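Local coordinates for arginine 3rd transport system periplasmic binding protein (Legionella pneumophila subsp. pneumophila str. Philadelphia 1, PDB 3KZG) that probably binds arginine in the periplasm and delivers it to an ABC-type transport system, at residues P14-W19 with D158-K163; Y27-D32 with R223-Y228; S90-I95 with A154-Y159; G114-T119 with E138-M143. All coordinates share one frame; numbering follows the deposited sequence.

Contact 1: residues P14-W19 with D158-K163; sequences PPFEVW and DYEAAK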
# COMPACT_ATOMS: atom_id res chain seq x y z
N PRO A 14 28.60 -4.16 12.47
CA PRO A 14 27.41 -3.31 12.35
C PRO A 14 27.13 -3.11 10.86
O PRO A 14 28.05 -3.13 10.05
CB PRO A 14 27.83 -2.02 13.06
CG PRO A 14 29.33 -2.00 12.86
CD PRO A 14 29.70 -3.43 13.12
N PRO A 15 25.85 -2.90 10.49
CA PRO A 15 24.68 -2.84 11.36
C PRO A 15 23.99 -4.18 11.63
O PRO A 15 22.87 -4.19 12.13
CB PRO A 15 23.76 -1.90 10.60
CG PRO A 15 23.98 -2.35 9.19
CD PRO A 15 25.50 -2.50 9.11
N PHE A 16 24.65 -5.29 11.30
CA PHE A 16 24.07 -6.62 11.51
C PHE A 16 24.08 -7.04 12.98
O PHE A 16 23.06 -7.48 13.52
CB PHE A 16 24.80 -7.64 10.63
CG PHE A 16 24.64 -7.38 9.16
CD1 PHE A 16 23.47 -7.75 8.50
CD2 PHE A 16 25.63 -6.70 8.45
CE1 PHE A 16 23.29 -7.45 7.15
CE2 PHE A 16 25.46 -6.40 7.10
CZ PHE A 16 24.28 -6.78 6.45
N GLU A 17 25.23 -6.91 13.63
CA GLU A 17 25.33 -7.22 15.05
C GLU A 17 26.62 -6.67 15.63
O GLU A 17 27.63 -6.54 14.94
CB GLU A 17 25.25 -8.72 15.34
CG GLU A 17 26.38 -9.55 14.78
CD GLU A 17 26.03 -10.16 13.45
OE1 GLU A 17 24.84 -10.13 13.10
OE2 GLU A 17 26.94 -10.69 12.77
N VAL A 18 26.56 -6.34 16.91
CA VAL A 18 27.70 -5.82 17.65
C VAL A 18 27.59 -6.35 19.08
O VAL A 18 26.55 -6.21 19.73
CB VAL A 18 27.67 -4.30 17.69
CG1 VAL A 18 27.97 -3.71 16.32
CG2 VAL A 18 26.33 -3.87 18.14
N TRP A 19 28.66 -6.96 19.54
CA TRP A 19 28.73 -7.51 20.89
C TRP A 19 29.47 -6.51 21.79
O TRP A 19 30.57 -6.07 21.46
CB TRP A 19 29.48 -8.83 20.83
CG TRP A 19 29.77 -9.45 22.16
CD1 TRP A 19 28.87 -10.02 23.01
CD2 TRP A 19 31.06 -9.60 22.76
NE1 TRP A 19 29.52 -10.52 24.11
CE2 TRP A 19 30.86 -10.27 23.99
CE3 TRP A 19 32.36 -9.22 22.39
CZ2 TRP A 19 31.93 -10.59 24.84
CZ3 TRP A 19 33.41 -9.54 23.24
CH2 TRP A 19 33.19 -10.22 24.46
N ASP A 158 30.67 -6.36 3.41
CA ASP A 158 29.24 -6.32 3.14
C ASP A 158 28.85 -4.89 2.75
O ASP A 158 29.35 -3.92 3.33
CB ASP A 158 28.44 -6.74 4.38
CG ASP A 158 28.82 -8.13 4.90
OD1 ASP A 158 28.77 -9.10 4.13
OD2 ASP A 158 29.17 -8.24 6.09
N TYR A 159 27.95 -4.76 1.78
CA TYR A 159 27.48 -3.46 1.32
C TYR A 159 26.88 -2.60 2.44
O TYR A 159 27.26 -1.43 2.59
CB TYR A 159 26.44 -3.65 0.21
CG TYR A 159 25.76 -2.36 -0.20
CD1 TYR A 159 26.49 -1.34 -0.83
CD2 TYR A 159 24.41 -2.14 0.06
CE1 TYR A 159 25.88 -0.13 -1.17
CE2 TYR A 159 23.79 -0.94 -0.28
CZ TYR A 159 24.54 0.06 -0.89
OH TYR A 159 23.95 1.26 -1.22
N GLU A 160 25.96 -3.16 3.23
CA GLU A 160 25.35 -2.39 4.32
C GLU A 160 26.36 -2.05 5.42
O GLU A 160 26.18 -1.08 6.15
CB GLU A 160 24.17 -3.13 4.95
CG GLU A 160 22.93 -3.27 4.06
CD GLU A 160 22.42 -1.96 3.51
OE1 GLU A 160 22.65 -0.90 4.13
OE2 GLU A 160 21.76 -1.98 2.45
N ALA A 161 27.41 -2.87 5.54
CA ALA A 161 28.45 -2.62 6.54
C ALA A 161 29.30 -1.45 6.05
O ALA A 161 29.72 -0.60 6.84
CB ALA A 161 29.32 -3.86 6.73
N ALA A 162 29.56 -1.42 4.75
CA ALA A 162 30.36 -0.36 4.15
C ALA A 162 29.64 0.98 4.27
O ALA A 162 30.25 1.99 4.63
CB ALA A 162 30.63 -0.67 2.67
N LYS A 163 28.35 0.98 3.99
CA LYS A 163 27.55 2.20 4.09
C LYS A 163 27.49 2.68 5.53
O LYS A 163 27.54 3.89 5.79
CB LYS A 163 26.12 1.95 3.58
CG LYS A 163 26.00 1.89 2.08
CD LYS A 163 24.56 2.17 1.66
CE LYS A 163 24.13 3.56 2.10
NZ LYS A 163 22.71 3.83 1.73
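P14, P15 and F16 make a buried, mainly apolar contact with the first turn of helix 159-166, near the centre of the chain. In the two-lobed periplasmic binding protein fold the two segments belong to different lobes. Segment 14-19 follows strand 4-13 of one lobe; segment 158-163 leaves strand 154-158 of the other. The contact therefore bridges the lobes beside the cleft, where relatives of this family bind their ligand. P15 follows a cis peptide bond, and its CD lies 3.4 Å from E160 O. F16 gives the largest share of any residue. Its CG is anti to the carbonyl carbon (chi1 -63°), which sets the far end of the ring against the CB atoms of D158 and E160. CE2 touches D158 CB at 4.0 Å, and CZ touches E160 CB at 3.9 Å. Both CB atoms reach the ring obliquely. E160 crosses the ring at about a right angle and folds back at chi2; its carboxylate turns from the ring while CB stays in contact. Y193 meets the same F16 ring edge-to-face. D158 turns its polar end elsewhere: OD1 bonds to Y121 OH and OD2 to N13 ND2. Thus D158 also links the lobes through a polar bond, since N13 ends strand 4-13. The backbones come nearest at P14 and A161, where A161 CA makes a CA-H...O contact of 3.6 Å with P14 O.

Contact 2: residues Y27-D32 with R223-Y228; sequences YGFDID and RLYSEY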
# COMPACT_ATOMS: atom_id res chain seq x y z
N TYR A 27 22.96 -5.79 19.73
CA TYR A 27 22.06 -5.01 18.91
C TYR A 27 22.48 -5.05 17.44
O TYR A 27 23.66 -5.25 17.13
CB TYR A 27 21.97 -3.57 19.42
CG TYR A 27 23.20 -2.72 19.17
CD1 TYR A 27 23.40 -2.11 17.93
CD2 TYR A 27 24.13 -2.50 20.17
CE1 TYR A 27 24.51 -1.29 17.70
CE2 TYR A 27 25.25 -1.69 19.96
CZ TYR A 27 25.43 -1.09 18.71
OH TYR A 27 26.53 -0.31 18.49
N GLY A 28 21.51 -4.86 16.56
CA GLY A 28 21.77 -4.88 15.13
C GLY A 28 20.61 -5.54 14.42
O GLY A 28 19.74 -6.13 15.06
N PHE A 29 20.60 -5.46 13.09
CA PHE A 29 19.52 -6.06 12.32
C PHE A 29 19.37 -7.57 12.54
O PHE A 29 18.25 -8.05 12.72
CB PHE A 29 19.72 -5.80 10.83
CG PHE A 29 18.61 -6.34 9.97
CD1 PHE A 29 17.37 -5.72 9.94
CD2 PHE A 29 18.80 -7.49 9.22
CE1 PHE A 29 16.33 -6.24 9.17
CE2 PHE A 29 17.77 -8.02 8.44
CZ PHE A 29 16.53 -7.39 8.42
N ASP A 30 20.47 -8.32 12.51
CA ASP A 30 20.40 -9.77 12.69
C ASP A 30 19.81 -10.13 14.04
O ASP A 30 19.04 -11.08 14.17
CB ASP A 30 21.78 -10.44 12.57
CG ASP A 30 22.24 -10.58 11.14
OD1 ASP A 30 21.38 -10.61 10.24
OD2 ASP A 30 23.46 -10.68 10.91
N ILE A 31 20.17 -9.35 15.06
CA ILE A 31 19.68 -9.61 16.40
C ILE A 31 18.17 -9.46 16.45
O ILE A 31 17.47 -10.36 16.92
CB ILE A 31 20.30 -8.63 17.43
CG1 ILE A 31 21.83 -8.67 17.34
CG2 ILE A 31 19.83 -8.98 18.84
CD1 ILE A 31 22.44 -10.05 17.43
N ASP A 32 17.67 -8.33 15.96
CA ASP A 32 16.23 -8.06 15.96
C ASP A 32 15.45 -9.08 15.12
O ASP A 32 14.35 -9.49 15.49
CB ASP A 32 15.94 -6.65 15.44
CG ASP A 32 16.49 -5.54 16.35
OD1 ASP A 32 16.73 -5.79 17.55
OD2 ASP A 32 16.68 -4.41 15.85
N ARG A 223 8.82 -3.51 7.95
CA ARG A 223 9.02 -2.50 8.97
C ARG A 223 10.43 -2.57 9.55
O ARG A 223 11.13 -1.56 9.64
CB ARG A 223 7.99 -2.65 10.09
CG ARG A 223 8.09 -1.57 11.16
CD ARG A 223 6.92 -1.60 12.15
NE ARG A 223 6.86 -2.85 12.90
CZ ARG A 223 6.14 -3.91 12.54
NH1 ARG A 223 5.41 -3.88 11.43
NH2 ARG A 223 6.15 -5.01 13.29
N LEU A 224 10.87 -3.76 9.93
CA LEU A 224 12.20 -3.91 10.49
C LEU A 224 13.27 -3.55 9.47
O LEU A 224 14.17 -2.74 9.73
CB LEU A 224 12.42 -5.34 10.98
CG LEU A 224 13.80 -5.60 11.58
CD1 LEU A 224 13.98 -4.74 12.84
CD2 LEU A 224 13.92 -7.08 11.91
N TYR A 225 13.16 -4.14 8.28
CA TYR A 225 14.12 -3.88 7.22
C TYR A 225 14.27 -2.39 6.91
O TYR A 225 15.39 -1.89 6.77
CB TYR A 225 13.68 -4.61 5.94
CG TYR A 225 14.68 -4.49 4.82
CD1 TYR A 225 15.71 -5.42 4.67
CD2 TYR A 225 14.61 -3.42 3.92
CE1 TYR A 225 16.65 -5.28 3.64
CE2 TYR A 225 15.54 -3.28 2.90
CZ TYR A 225 16.55 -4.21 2.77
OH TYR A 225 17.47 -4.06 1.76
N SER A 226 13.14 -1.69 6.82
CA SER A 226 13.17 -0.27 6.50
C SER A 226 13.82 0.57 7.60
O SER A 226 14.45 1.58 7.31
CB SER A 226 11.75 0.24 6.21
OG SER A 226 10.92 0.14 7.36
N GLU A 227 13.67 0.15 8.85
CA GLU A 227 14.26 0.88 9.98
C GLU A 227 15.78 0.90 9.87
O GLU A 227 16.43 1.83 10.34
CB GLU A 227 13.87 0.23 11.31
CG GLU A 227 12.37 0.14 11.58
CD GLU A 227 12.05 -0.42 12.96
OE1 GLU A 227 12.26 0.29 13.96
OE2 GLU A 227 11.61 -1.59 13.03
N TYR A 228 16.34 -0.13 9.25
CA TYR A 228 17.78 -0.25 9.11
C TYR A 228 18.34 0.16 7.76
O TYR A 228 19.36 0.84 7.70
CB TYR A 228 18.22 -1.70 9.36
CG TYR A 228 18.35 -2.08 10.81
CD1 TYR A 228 19.55 -1.88 11.49
CD2 TYR A 228 17.28 -2.64 11.50
CE1 TYR A 228 19.68 -2.23 12.83
CE2 TYR A 228 17.40 -2.99 12.83
CZ TYR A 228 18.60 -2.79 13.50
OH TYR A 228 18.70 -3.17 14.82
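F29 and D32, on the first turn of helix 29-40, receive L224 and Y228 from the C-terminal helix 220-228. This is helix-to-helix packing within one lobe of the periplasmic binding protein fold. Y228 meets both side chains of the first helix: its ring face takes F29 and its hydroxyl takes D32. With chi1 at -81° the Y228 ring leaves beside its own backbone N, which lays it across the start of helix 29-40. F29 CB sits almost squarely over the Y228 face, 3.8 Å from the ring centroid. The F29 ring then turns its edge to that face in an offset edge-to-face pair, with the planes at 78°. The closest carbons of this pair are F29 CD1 and Y228 CD2, 3.5 Å apart. F29 swings its ring away from its own backbone N (chi1 -178°), and CE1 reaches L224 CG at 3.6 Å. L224 also serves D32: its CD1 touches D32 CB at 3.8 Å. The Y225 side chain adds a looser contact to F29, and F229 meets the F29 ring edge-to-face. Y225 also packs against A217 of a second subunit. G28 is the N-cap residue, and its backbone angles suit glycine. The Y228 hydroxyl reaches past it to D32. There Y228 OH donates a 2.6 Å hydrogen bond to D32 OD2, approaching from above the carboxylate plane.

Contact 3: residues S90-I95 with A154-Y159; sequences SNSQYI and ASLMDY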
# COMPACT_ATOMS: atom_id res chain seq x y z
N SER A 90 22.36 -10.31 -0.76
CA SER A 90 23.75 -10.13 -0.34
C SER A 90 24.59 -9.46 -1.41
O SER A 90 24.70 -9.96 -2.54
CB SER A 90 24.37 -11.48 0.05
OG SER A 90 24.34 -12.41 -1.02
N ASN A 91 25.18 -8.32 -1.06
CA ASN A 91 26.03 -7.58 -1.99
C ASN A 91 27.31 -7.17 -1.27
O ASN A 91 27.28 -6.87 -0.08
CB ASN A 91 25.35 -6.31 -2.50
CG ASN A 91 24.04 -6.59 -3.20
OD1 ASN A 91 22.97 -6.53 -2.59
ND2 ASN A 91 24.11 -6.91 -4.48
N SER A 92 28.43 -7.17 -1.99
CA SER A 92 29.70 -6.75 -1.42
C SER A 92 29.95 -5.32 -1.87
O SER A 92 29.25 -4.81 -2.77
CB SER A 92 30.83 -7.67 -1.89
OG SER A 92 31.07 -7.54 -3.27
N GLN A 93 30.93 -4.66 -1.26
CA GLN A 93 31.23 -3.27 -1.61
C GLN A 93 32.67 -2.90 -1.28
O GLN A 93 33.16 -3.21 -0.19
CB GLN A 93 30.28 -2.34 -0.85
CG GLN A 93 30.60 -0.84 -0.97
CD GLN A 93 30.29 -0.27 -2.34
OE1 GLN A 93 29.15 -0.31 -2.80
NE2 GLN A 93 31.31 0.26 -3.01
N TYR A 94 33.35 -2.25 -2.22
CA TYR A 94 34.73 -1.82 -1.98
C TYR A 94 34.68 -0.48 -1.26
O TYR A 94 33.92 0.42 -1.64
CB TYR A 94 35.50 -1.69 -3.30
CG TYR A 94 36.03 -3.00 -3.85
CD1 TYR A 94 37.16 -3.62 -3.29
CD2 TYR A 94 35.39 -3.64 -4.92
CE1 TYR A 94 37.64 -4.83 -3.79
CE2 TYR A 94 35.87 -4.84 -5.43
CZ TYR A 94 36.99 -5.43 -4.86
OH TYR A 94 37.46 -6.63 -5.36
N ILE A 95 35.49 -0.36 -0.21
CA ILE A 95 35.56 0.86 0.58
C ILE A 95 37.03 1.17 0.86
O ILE A 95 37.85 0.27 0.99
CB ILE A 95 34.79 0.71 1.91
CG1 ILE A 95 34.83 2.02 2.70
CG2 ILE A 95 35.37 -0.44 2.73
CD1 ILE A 95 33.93 2.02 3.91
N ALA A 154 42.53 -0.99 0.28
CA ALA A 154 41.08 -0.94 0.36
C ALA A 154 40.57 -2.23 0.99
O ALA A 154 41.34 -3.16 1.25
CB ALA A 154 40.48 -0.79 -1.04
N SER A 155 39.27 -2.27 1.21
CA SER A 155 38.62 -3.42 1.82
C SER A 155 37.32 -3.77 1.10
O SER A 155 36.60 -2.89 0.65
CB SER A 155 38.33 -3.11 3.30
OG SER A 155 37.52 -4.10 3.89
N LEU A 156 37.05 -5.07 0.97
CA LEU A 156 35.82 -5.55 0.35
C LEU A 156 35.05 -6.19 1.49
O LEU A 156 35.51 -7.16 2.09
CB LEU A 156 36.13 -6.59 -0.75
CG LEU A 156 34.91 -7.19 -1.47
CD1 LEU A 156 34.06 -6.07 -2.07
CD2 LEU A 156 35.37 -8.14 -2.56
N MSE A 157 33.89 -5.61 1.80
CA MSE A 157 33.03 -6.09 2.89
C MSE A 157 31.56 -6.02 2.48
O MSE A 157 31.25 -5.68 1.34
CB MSE A 157 33.26 -5.23 4.15
CG MSE A 157 32.94 -3.74 3.99
SE MSE A 157 33.38 -2.65 5.55
CE MSE A 157 35.33 -2.73 5.44
N ASP A 158 30.67 -6.36 3.41
CA ASP A 158 29.24 -6.32 3.14
C ASP A 158 28.85 -4.89 2.75
O ASP A 158 29.35 -3.92 3.33
CB ASP A 158 28.44 -6.74 4.38
CG ASP A 158 28.82 -8.13 4.90
OD1 ASP A 158 28.77 -9.10 4.13
OD2 ASP A 158 29.17 -8.24 6.09
N TYR A 159 27.95 -4.76 1.78
CA TYR A 159 27.48 -3.46 1.32
C TYR A 159 26.88 -2.60 2.44
O TYR A 159 27.26 -1.43 2.59
CB TYR A 159 26.44 -3.65 0.21
CG TYR A 159 25.76 -2.36 -0.20
CD1 TYR A 159 26.49 -1.34 -0.83
CD2 TYR A 159 24.41 -2.14 0.06
CE1 TYR A 159 25.88 -0.13 -1.17
CE2 TYR A 159 23.79 -0.94 -0.28
CZ TYR A 159 24.54 0.06 -0.89
OH TYR A 159 23.95 1.26 -1.22
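Y94 and L156 form a non-hydrogen-bonded pair in the antiparallel ladder between strands 91-97 and 154-158, and their side chains share one face of the sheet. They cross obliquely. L156 CD1 sits over the centre of the Y94 ring, 3.8 Å from the centroid and 4° off the ring normal, in a CH-pi contact. L156 CB lies over the same face, toward the CE1 side, and CD2 reaches toward the phenolic end. The Y94 hydroxyl itself bonds to E128. S92 adds its OG beside L156 CD1, at 3.5 Å, and uses that OG to bond Q124.

On the other face I95 and M157, a selenomethionine, lean across one another at a slant. M157 bends at chi3, which brings its CE within 3.5 Å of I95 CG2. Q93 and Y159 lie side by side and point the same way. Q93 CB is at the edge of the Y159 ring, and OE1 stands 3.5 Å from Y159 CD1. The Q93 amide is fixed on its other side: NE2 donates to Y94 O at 3.0 Å, in the amide plane, and also to G184 O.

Five backbone bonds hold the strands in register. The shortest is Q93 N to M157 O at 2.8 Å; Y159 N to N91 O carries the ladder into the next helix.

Strand 180-188 lies on the far side of strand 91-97, and strand 112-116 on the far side of 154-158. Helix 121-127 packs on the face of Y94 and L156 through V125; helix 140-148 packs on the opposite face, with M143 and L144 touching M157.

Contact 4: residues G114-T119 with E138-M143; sequences GVRKGT and ELIQDM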
# COMPACT_ATOMS: atom_id res chain seq x y z
N GLY A 114 41.83 -5.82 1.78
CA GLY A 114 41.55 -6.46 3.05
C GLY A 114 40.22 -7.19 2.96
O GLY A 114 39.29 -6.73 2.30
N VAL A 115 40.13 -8.34 3.62
CA VAL A 115 38.91 -9.14 3.61
C VAL A 115 38.70 -9.82 4.97
O VAL A 115 39.67 -10.12 5.67
CB VAL A 115 38.97 -10.21 2.49
CG1 VAL A 115 38.02 -11.35 2.79
CG2 VAL A 115 38.63 -9.58 1.15
N ARG A 116 37.44 -10.04 5.34
CA ARG A 116 37.11 -10.68 6.61
C ARG A 116 37.25 -12.20 6.45
O ARG A 116 36.54 -12.82 5.66
CB ARG A 116 35.68 -10.34 7.01
CG ARG A 116 35.29 -10.73 8.43
CD ARG A 116 33.80 -10.52 8.65
NE ARG A 116 33.42 -10.56 10.06
CZ ARG A 116 32.16 -10.49 10.50
NH1 ARG A 116 31.16 -10.37 9.64
NH2 ARG A 116 31.92 -10.50 11.80
N LYS A 117 38.17 -12.79 7.21
CA LYS A 117 38.41 -14.23 7.14
C LYS A 117 37.13 -15.04 7.37
O LYS A 117 36.42 -14.83 8.35
CB LYS A 117 39.46 -14.64 8.18
CG LYS A 117 39.83 -16.12 8.11
CD LYS A 117 40.87 -16.51 9.15
CE LYS A 117 41.29 -17.97 8.98
NZ LYS A 117 42.30 -18.40 9.98
N GLY A 118 36.84 -15.97 6.46
CA GLY A 118 35.65 -16.78 6.58
C GLY A 118 34.58 -16.44 5.56
O GLY A 118 33.66 -17.23 5.33
N THR A 119 34.68 -15.27 4.95
CA THR A 119 33.71 -14.85 3.94
C THR A 119 34.19 -15.27 2.56
O THR A 119 35.33 -15.68 2.38
CB THR A 119 33.52 -13.31 3.90
OG1 THR A 119 34.73 -12.68 3.46
CG2 THR A 119 33.13 -12.78 5.26
N GLU A 138 40.86 -11.51 10.75
CA GLU A 138 39.90 -12.28 11.52
C GLU A 138 38.79 -11.40 12.09
O GLU A 138 37.64 -11.82 12.17
CB GLU A 138 40.60 -13.05 12.65
CG GLU A 138 41.52 -14.16 12.15
CD GLU A 138 42.04 -15.03 13.28
OE1 GLU A 138 42.65 -14.49 14.23
OE2 GLU A 138 41.85 -16.26 13.21
N LEU A 139 39.14 -10.18 12.50
CA LEU A 139 38.16 -9.23 13.04
C LEU A 139 38.00 -8.03 12.12
O LEU A 139 38.95 -7.60 11.47
CB LEU A 139 38.58 -8.71 14.42
CG LEU A 139 38.70 -9.68 15.59
CD1 LEU A 139 39.96 -10.53 15.41
CD2 LEU A 139 38.78 -8.90 16.90
N ILE A 140 36.78 -7.49 12.07
CA ILE A 140 36.50 -6.32 11.26
C ILE A 140 37.34 -5.15 11.78
O ILE A 140 37.81 -4.32 11.01
CB ILE A 140 35.00 -5.94 11.33
CG1 ILE A 140 34.14 -7.04 10.69
CG2 ILE A 140 34.76 -4.60 10.65
CD1 ILE A 140 34.37 -7.24 9.20
N GLN A 141 37.54 -5.10 13.09
CA GLN A 141 38.32 -4.01 13.70
C GLN A 141 39.75 -3.98 13.17
O GLN A 141 40.30 -2.91 12.92
CB GLN A 141 38.35 -4.14 15.23
CG GLN A 141 36.99 -4.21 15.88
CD GLN A 141 36.52 -5.63 16.09
OE1 GLN A 141 36.37 -6.40 15.15
NE2 GLN A 141 36.28 -5.99 17.35
N ASP A 142 40.35 -5.16 13.02
CA ASP A 142 41.72 -5.30 12.53
C ASP A 142 41.78 -4.83 11.08
O ASP A 142 42.72 -4.15 10.67
CB ASP A 142 42.17 -6.76 12.58
CG ASP A 142 42.24 -7.31 14.00
OD1 ASP A 142 42.27 -8.55 14.15
OD2 ASP A 142 42.27 -6.50 14.95
N MSE A 143 40.77 -5.21 10.31
CA MSE A 143 40.72 -4.85 8.91
C MSE A 143 40.62 -3.35 8.71
O MSE A 143 41.31 -2.77 7.87
CB MSE A 143 39.55 -5.55 8.24
CG MSE A 143 39.39 -5.21 6.78
SE MSE A 143 38.13 -6.35 5.93
CE MSE A 143 36.53 -5.77 6.88
O HOH W 1 35.32 -10.57 11.88
O HOH W 2 36.78 -14.07 10.94
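M143 and I140, on the first turns of helix 140-148, pack tightly on strand 112-116, while K117 and E138 form a looser outer edge. M143 is a selenomethionine. Its SE lies against the backbone where the strand passes from G114 to R116, 3.6 Å from V115 C. G114 presents no side chain, so the helix sits close to the strand there. R116 is extended, and I140 lies across it. I140 CD1 touches R116 CD at 3.4 Å, and I140 CG1 lies over one face of the guanidinium, toward its rim. Water 1 meets the edge of that group: it accepts from R116 NE at 2.6 Å and donates to E138 O at 2.7 Å. Water 2 joins the same E138 O to K117 O. One water thus leads to the R116 side chain and one to the K117 backbone. The outer side chains lie side by side. K117 NZ and E138 OE2 are 3.9 Å apart, a long salt bridge. Strands 133-137 and 154-158 flank 112-116 in parallel, and helix 140-148 connects them over its face. This is the beta-alpha-beta crossover of the Rossmann-like sheets in periplasmic binding proteins.

How the contacts relate
From the N terminus, contact 1 opens at 14-19 and closes at 158-163, joining the two lobes. Contact 2 starts next, at 27-32, and closes only at 223-228, so the two cross along the chain. It returns the C-terminal helix to the first lobe. Contact 3 starts at 90-95 and ends on the same stretch as contact 1, sharing D158 and Y159; it thus places the sheet of the second lobe at the lobe junction. Contact 4 lies within the span of contact 3 and meets it where G114 bonds to strand 154-158. Contacts 3 and 4 both fall within the span of contact 2, and contact 4 also within contact 1. Contacts 1 and 2 touch through P15 and F29.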